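Local coordinates for dihydrolipoyl dehydrogenase (Elizabethkingia anophelis NUHP1, PDB 6UZI), which probably catalyses the NAD+-dependent oxidation of dihydrolipoyl groups on lysines of carrier proteins, using one bound FAD per subunit and a redox-active disulfide, at residues 295-298 with 302-305; 336-341 with 348-353. One frame throughout, in Å; residues are numbered along the deposited sequence.

Interaction 1. Residues 295-298 with 302-305; sequences VELD and RVKT
Asp298 and Arg302 clasp each other where the chain doubles back between helix 290-293 and strand 316-318, an outer strand of the parallel sheet that also holds strand 14-17 in the FAD-binding part of the protein. With its CG set between the backbone N and the carbonyl carbon (chi1 63°), Asp298 turns its carboxylate toward residues 302-305. Its OD1 accepts the backbone N of Arg302 at 2.8 Å, from above the carboxylate plane, and makes a weak bond to the N of Arg300. OD2 offers its syn lone pair to Arg302 NE, 2.8 Å away, and takes a weaker bond from NH2; the carboxylate and guanidinium planes lie 60° apart. The backbones are also bonded twice: Asp298 N meets Arg302 O at 2.7 Å, and Lys304 N reaches Glu296 O at 3.2 Å. Leu297 and Val303 form a single beta bridge.

The more buried side is apolar and tightly packed. Val295 CG1 rests on Val303 CG1 at 3.8 Å, bordered by Ile316, Ala318 and Leu290, with Leu297 as the partly exposed margin; the Val303 side chain lies about 10 Å from the bound FAD. The solvent side is looser. There the aliphatic part of Lys304 lies along Leu297 O and Asp298 CB, while its NZ stays 4.5 Å from Glu296 OE1, too far for a salt bridge.

One carboxylate thus grips both main chain and side chain of Arg302 and so probably holds the turn closed, and the guanidinium would probably favour the ionised form of Asp298.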
loop_
_atom_site.group_PDB
_atom_site.type_symbol
_atom_site.label_atom_id
_atom_site.label_comp_id
_atom_site.label_asym_id
_atom_site.label_seq_id
_atom_site.Cartn_x
_atom_site.Cartn_y
_atom_site.Cartn_z
ATOM N N VAL A 295 -1.852 -23.430 36.538
ATOM C CA VAL A 295 -2.477 -22.492 35.607
ATOM C C VAL A 295 -3.761 -23.098 35.057
ATOM O O VAL A 295 -3.785 -24.260 34.641
ATOM C CB VAL A 295 -1.501 -22.127 34.475
ATOM C CG1 VAL A 295 -2.185 -21.270 33.425
ATOM C CG2 VAL A 295 -0.301 -21.400 35.042
ATOM N N GLU A 296 -4.840 -22.317 35.070
ATOM C CA GLU A 296 -6.145 -22.782 34.614
ATOM C C GLU A 296 -6.385 -22.433 33.145
ATOM O O GLU A 296 -5.937 -21.399 32.643
ATOM C CB GLU A 296 -7.271 -22.179 35.448
ATOM C CG GLU A 296 -7.237 -22.501 36.918
ATOM C CD GLU A 296 -8.215 -21.645 37.717
ATOM O OE1 GLU A 296 -8.557 -20.529 37.260
ATOM O OE2 GLU A 296 -8.647 -22.093 38.802
ATOM N N LEU A 297 -7.097 -23.325 32.463
ATOM C CA LEU A 297 -7.603 -23.125 31.113
ATOM C C LEU A 297 -9.096 -22.821 31.165
ATOM O O LEU A 297 -9.763 -23.039 32.179
ATOM C CB LEU A 297 -7.351 -24.370 30.260
ATOM C CG LEU A 297 -5.910 -24.829 30.061
ATOM C CD1 LEU A 297 -5.914 -26.092 29.219
ATOM C CD2 LEU A 297 -5.072 -23.723 29.394
ATOM N N ASP A 298 -9.633 -22.328 30.051
ATOM C CA ASP A 298 -11.071 -22.140 29.969
ATOM C C ASP A 298 -11.720 -23.349 29.287
ATOM O O ASP A 298 -11.068 -24.354 28.986
ATOM C CB ASP A 298 -11.407 -20.814 29.275
ATOM C CG ASP A 298 -10.925 -20.745 27.836
ATOM O OD1 ASP A 298 -10.726 -21.801 27.203
ATOM O OD2 ASP A 298 -10.740 -19.611 27.336
ATOM N N ARG A 302 -8.146 -22.453 26.217
ATOM C CA ARG A 302 -7.259 -21.299 26.256
ATOM C C ARG A 302 -6.828 -20.992 27.682
ATOM O O ARG A 302 -7.541 -21.277 28.647
ATOM C CB ARG A 302 -7.915 -20.054 25.646
ATOM C CG ARG A 302 -8.277 -20.150 24.179
ATOM C CD ARG A 302 -9.212 -19.048 23.741
ATOM N NE ARG A 302 -10.404 -19.015 24.583
ATOM C CZ ARG A 302 -11.491 -18.306 24.301
ATOM N NH1 ARG A 302 -11.520 -17.536 23.218
ATOM N NH2 ARG A 302 -12.546 -18.357 25.104
ATOM N N VAL A 303 -5.628 -20.430 27.799
ATOM C CA VAL A 303 -5.119 -19.971 29.084
ATOM C C VAL A 303 -5.964 -18.787 29.530
ATOM O O VAL A 303 -6.063 -17.779 28.817
ATOM C CB VAL A 303 -3.635 -19.582 28.982
ATOM C CG1 VAL A 303 -3.089 -19.196 30.342
ATOM C CG2 VAL A 303 -2.809 -20.694 28.368
ATOM N N LYS A 304 -6.604 -18.915 30.693
ATOM C CA LYS A 304 -7.375 -17.803 31.235
ATOM C C LYS A 304 -6.432 -16.664 31.613
ATOM O O LYS A 304 -5.354 -16.884 32.176
ATOM C CB LYS A 304 -8.186 -18.241 32.454
ATOM C CG LYS A 304 -9.516 -18.903 32.150
ATOM C CD LYS A 304 -10.110 -19.530 33.408
ATOM C CE LYS A 304 -11.502 -18.990 33.721
ATOM N NZ LYS A 304 -12.218 -19.809 34.753
ATOM N N THR A 305 -6.836 -15.440 31.286
ATOM C CA THR A 305 -6.035 -14.260 31.567
ATOM C C THR A 305 -6.961 -13.163 32.060
ATOM O O THR A 305 -8.176 -13.218 31.860
ATOM C CB THR A 305 -5.259 -13.773 30.330
ATOM O OG1 THR A 305 -6.153 -13.649 29.218
ATOM C CG2 THR A 305 -4.181 -14.766 29.959
#

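Interaction 2. Residues 336-341 with 348-353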
loop_
_atom_site.group_PDB
_atom_site.type_symbol
_atom_site.label_atom_id
_atom_site.label_comp_id
_atom_site.label_asym_id
_atom_site.label_seq_id
_atom_site.Cartn_x
_atom_site.Cartn_y
_atom_site.Cartn_z
ATOM N N GLY A 336 2.810 -9.452 23.589
ATOM C CA GLY A 336 4.141 -9.686 24.129
ATOM C C GLY A 336 4.789 -8.417 24.652
ATOM O O GLY A 336 5.348 -8.403 25.753
ATOM N N VAL A 337 4.695 -7.325 23.883
ATOM C CA VAL A 337 5.203 -6.036 24.347
ATOM C C VAL A 337 4.436 -5.572 25.578
ATOM O O VAL A 337 5.002 -4.960 26.492
ATOM C CB VAL A 337 5.130 -4.991 23.219
ATOM C CG1 VAL A 337 5.569 -3.635 23.733
ATOM C CG2 VAL A 337 5.988 -5.422 22.049
ATOM N N PHE A 338 3.136 -5.865 25.622
ATOM C CA PHE A 338 2.317 -5.479 26.764
ATOM C C PHE A 338 2.815 -6.147 28.040
ATOM O O PHE A 338 2.991 -5.485 29.072
ATOM C CB PHE A 338 0.851 -5.835 26.497
ATOM C CG PHE A 338 -0.079 -5.490 27.630
ATOM C CD1 PHE A 338 -0.753 -4.277 27.644
ATOM C CD2 PHE A 338 -0.287 -6.378 28.680
ATOM C CE1 PHE A 338 -1.614 -3.953 28.690
ATOM C CE2 PHE A 338 -1.142 -6.057 29.726
ATOM C CZ PHE A 338 -1.806 -4.848 29.730
ATOM N N VAL A 339 3.044 -7.464 27.992
ATOM C CA VAL A 339 3.463 -8.166 29.204
ATOM C C VAL A 339 4.838 -7.687 29.659
ATOM O O VAL A 339 5.052 -7.419 30.850
ATOM C CB VAL A 339 3.429 -9.690 28.989
ATOM C CG1 VAL A 339 4.099 -10.395 30.149
ATOM C CG2 VAL A 339 1.990 -10.169 28.875
ATOM N N ALA A 340 5.772 -7.523 28.718
ATOM C CA ALA A 340 7.116 -7.084 29.081
ATOM C C ALA A 340 7.081 -5.731 29.781
ATOM O O ALA A 340 7.721 -5.541 30.822
ATOM C CB ALA A 340 8.006 -7.023 27.838
ATOM N N GLU A 341 6.330 -4.777 29.229
ATOM C CA GLU A 341 6.251 -3.465 29.861
ATOM C C GLU A 341 5.510 -3.535 31.190
ATOM O O GLU A 341 5.878 -2.835 32.141
ATOM C CB GLU A 341 5.590 -2.476 28.903
ATOM C CG GLU A 341 6.493 -2.098 27.745
ATOM C CD GLU A 341 5.793 -1.297 26.682
ATOM O OE1 GLU A 341 4.658 -0.853 26.930
ATOM O OE2 GLU A 341 6.381 -1.114 25.594
ATOM N N PRO A 348 0.868 -0.205 30.256
ATOM C CA PRO A 348 0.518 -0.155 28.833
ATOM C C PRO A 348 -0.958 -0.463 28.614
ATOM O O PRO A 348 -1.687 -0.848 29.527
ATOM C CB PRO A 348 1.398 -1.245 28.217
ATOM C CG PRO A 348 1.511 -2.250 29.291
ATOM C CD PRO A 348 1.535 -1.473 30.601
ATOM N N HIS A 349 -1.392 -0.291 27.366
ATOM C CA HIS A 349 -2.774 -0.567 26.999
ATOM C C HIS A 349 -2.852 -1.204 25.614
ATOM O O HIS A 349 -2.081 -0.860 24.716
ATOM C CB HIS A 349 -3.607 0.715 27.036
ATOM C CG HIS A 349 -5.066 0.493 26.794
ATOM N ND1 HIS A 349 -5.861 -0.225 27.664
ATOM C CD2 HIS A 349 -5.878 0.898 25.790
ATOM C CE1 HIS A 349 -7.098 -0.254 27.202
ATOM N NE2 HIS A 349 -7.135 0.419 26.066
ATOM N N VAL A 350 -3.768 -2.157 25.453
ATOM C CA VAL A 350 -4.081 -2.735 24.150
ATOM C C VAL A 350 -5.528 -2.395 23.820
ATOM O O VAL A 350 -6.438 -2.713 24.596
ATOM C CB VAL A 350 -3.871 -4.256 24.108
ATOM C CG1 VAL A 350 -4.346 -4.800 22.764
ATOM C CG2 VAL A 350 -2.419 -4.610 24.338
ATOM N N ASN A 351 -5.739 -1.741 22.681
ATOM C CA ASN A 351 -7.081 -1.482 22.162
ATOM C C ASN A 351 -7.386 -2.572 21.136
ATOM O O ASN A 351 -6.973 -2.485 19.977
ATOM C CB ASN A 351 -7.178 -0.089 21.556
ATOM C CG ASN A 351 -8.604 0.298 21.216
ATOM O OD1 ASN A 351 -9.488 -0.559 21.096
ATOM N ND2 ASN A 351 -8.842 1.599 21.073
ATOM N N TYR A 352 -8.112 -3.604 21.571
ATOM C CA TYR A 352 -8.382 -4.745 20.704
ATOM C C TYR A 352 -9.347 -4.394 19.575
ATOM O O TYR A 352 -9.333 -5.060 18.532
ATOM C CB TYR A 352 -8.921 -5.904 21.551
ATOM C CG TYR A 352 -7.860 -6.576 22.404
ATOM C CD1 TYR A 352 -7.059 -7.593 21.890
ATOM C CD2 TYR A 352 -7.625 -6.160 23.710
ATOM C CE1 TYR A 352 -6.079 -8.204 22.666
ATOM C CE2 TYR A 352 -6.646 -6.754 24.491
ATOM C CZ TYR A 352 -5.878 -7.777 23.966
ATOM O OH TYR A 352 -4.904 -8.364 24.743
ATOM N N ASN A 353 -10.138 -3.328 19.729
ATOM C CA ASN A 353 -11.005 -2.896 18.643
ATOM C C ASN A 353 -10.212 -2.325 17.474
ATOM O O ASN A 353 -10.734 -2.279 16.354
ATOM C CB ASN A 353 -12.009 -1.862 19.151
ATOM C CG ASN A 353 -13.165 -1.647 18.188
ATOM O OD1 ASN A 353 -13.720 -2.604 17.652
ATOM N ND2 ASN A 353 -13.526 -0.389 17.959
#
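Phe338 of helix 329-343, which begins at FAD-binding residues, packs on the loop segment 348-353 that runs on to strand 357-359, an outer strand of the antiparallel sheet of the dimerisation domain in this pyridine nucleotide-disulfide oxidoreductase. With CG anti to the backbone N (chi1 179°) and the ring turned to chi2 94°, the phenyl group reaches out from the helix to the loop. Pro348 crosses it at about a right angle and lays CG over one face, 3.9 Å from the ring centroid, in a CH-pi contact. The backbone N of His349 lies at the ring edge, near its plane. Val350 comes in obliquely: CG2 touches Phe338 CD1 at 3.7 Å, while CG1 sits over the centre of the Tyr352 ring.

Glu341, one turn further along the helix, runs extended beyond CG and passes Pro348 in the opposite direction, OE1 standing 3.5 Å from Pro348 CB. Its charge is answered elsewhere, by Arg29 of helix 21-32 at OE2 and by Arg448 of the second subunit at OE1, so this buried carboxylate joins the loop contact to the dimer interface. Phe338 CE1 lies 3.2 Å from Pro348 O.

How the interactions relate
Interactions 1 and 2 follow one another along the chain, with centres 18 Å apart and nearest atoms about 7 Å apart, and do not touch. Interaction 1 folds one connection, between helix 290-293 and strand 316-318, back on itself near the surface; interaction 2 is a buried contact that sets a later loop against helix 329-343. The first depends on backbone hydrogen bonds and a salt bridge, with apolar contacts on its inner side. In the second the two segments meet through an aromatic face, a proline and a valine, and the buried charge finds its partners beyond them, one in the second subunit. No other chain of the assembly touches interaction 1.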